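PDB 4OIT: LysM domain protein from Mycobacterium smegmatis, which binds mannose through a beta-prism II lectin domain and forms a domain-swapped dimer. Local coordinates for residues S19-G22 against A23-L26. Sequence-based numbering, arbitrary orientation.
Sequences SGNG and AYTL
Ser19 and Tyr24 close the connection between the antiparallel strands 16-18 and 24-28 of a beta-prism II lectin domain. Ser19 N donates to Tyr24 O (2.8 Å, 167° at the hydrogen), while the return bond is taken over by a side chain: Tyr24 N donates to Ser19 OG at 2.9 Å. Serine suits the place because its short hydroxyl, held between its own N and carbonyl carbon (chi1 54°), can accept this N-H while Ser19 OG still donates to Asn21 OD1 at 2.7 Å. Asn21 OD1 also accepts from Ala23 N (2.8 Å), the two donors arriving from opposite faces of the amide plane, and the double grip fixes the Asn21 side chain. The small methyl of Ala23 lies over the centre of one face of the Tyr24 ring. Asn21 ND2 lies 4.0 Å from Tyr24 CE2, the amide plane turned 61° from the ring. Ser19 to Gly22 form a type I turn, with Gly22 N bonded to Ser19 O; the positive phi of Gly22 is readily adopted without a side chain. The turn also belongs to the dimer interface, where Asn21 N is hydrogen-bonded to Asp90 OD1 of the second subunit.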
loop_
_atom_site.group_PDB
_atom_site.type_symbol
_atom_site.label_atom_id
_atom_site.label_comp_id
_atom_site.label_asym_id
_atom_site.label_seq_id
_atom_site.Cartn_x
_atom_site.Cartn_y
_atom_site.Cartn_z
ATOM N N SER B 19 11.449 -18.327 18.907
ATOM C CA SER B 19 12.141 -19.611 18.922
ATOM C C SER B 19 11.511 -20.532 19.966
ATOM O O SER B 19 10.950 -20.062 20.961
ATOM C CB SER B 19 13.628 -19.414 19.219
ATOM O OG SER B 19 13.822 -18.679 20.418
ATOM N N GLY B 20 11.601 -21.838 19.727
ATOM C CA GLY B 20 11.040 -22.845 20.638
ATOM C C GLY B 20 11.463 -22.672 22.090
ATOM O O GLY B 20 10.647 -22.801 23.000
ATOM N N ASN B 21 12.739 -22.353 22.297
ATOM C CA ASN B 21 13.297 -22.155 23.646
ATOM C C ASN B 21 12.840 -20.875 24.373
ATOM O O ASN B 21 13.181 -20.673 25.540
ATOM C CB ASN B 21 14.833 -22.199 23.600
ATOM C CG ASN B 21 15.441 -21.040 22.824
ATOM O OD1 ASN B 21 14.762 -20.070 22.491
ATOM N ND2 ASN B 21 16.731 -21.141 22.528
ATOM N N GLY B 22 12.096 -20.014 23.681
ATOM C CA GLY B 22 11.594 -18.763 24.260
ATOM C C GLY B 22 12.637 -17.666 24.444
ATOM O O GLY B 22 12.364 -16.651 25.082
ATOM N N ALA B 23 13.820 -17.859 23.866
ATOM C CA ALA B 23 14.951 -16.946 24.060
ATOM C C ALA B 23 15.074 -15.893 22.956
ATOM O O ALA B 23 15.602 -14.806 23.192
ATOM C CB ALA B 23 16.245 -17.740 24.165
ATOM N N TYR B 24 14.602 -16.221 21.754
ATOM C CA TYR B 24 14.733 -15.328 20.601
ATOM C C TYR B 24 13.367 -14.979 20.016
ATOM O O TYR B 24 12.527 -15.859 19.825
ATOM C CB TYR B 24 15.627 -15.965 19.536
ATOM C CG TYR B 24 16.930 -16.496 20.096
ATOM C CD1 TYR B 24 17.769 -15.678 20.847
ATOM C CD2 TYR B 24 17.317 -17.816 19.885
ATOM C CE1 TYR B 24 18.958 -16.158 21.372
ATOM C CE2 TYR B 24 18.507 -18.304 20.402
ATOM C CZ TYR B 24 19.323 -17.472 21.144
ATOM O OH TYR B 24 20.501 -17.952 21.660
ATOM N N THR B 25 13.162 -13.695 19.730
ATOM C CA THR B 25 11.867 -13.187 19.262
ATOM C C THR B 25 12.042 -12.263 18.058
ATOM O O THR B 25 12.656 -11.200 18.170
ATOM C CB THR B 25 11.137 -12.413 20.382
ATOM O OG1 THR B 25 11.119 -13.202 21.577
ATOM C CG2 THR B 25 9.701 -12.076 19.974
ATOM N N LEU B 26 11.502 -12.678 16.913
ATOM C CA LEU B 26 11.510 -11.863 15.691
ATOM C C LEU B 26 10.169 -11.137 15.553
ATOM O O LEU B 26 9.133 -11.773 15.358
ATOM C CB LEU B 26 11.759 -12.743 14.463
ATOM C CG LEU B 26 11.792 -12.043 13.098
ATOM C CD1 LEU B 26 13.058 -11.212 12.941
ATOM C CD2 LEU B 26 11.682 -13.062 11.975
#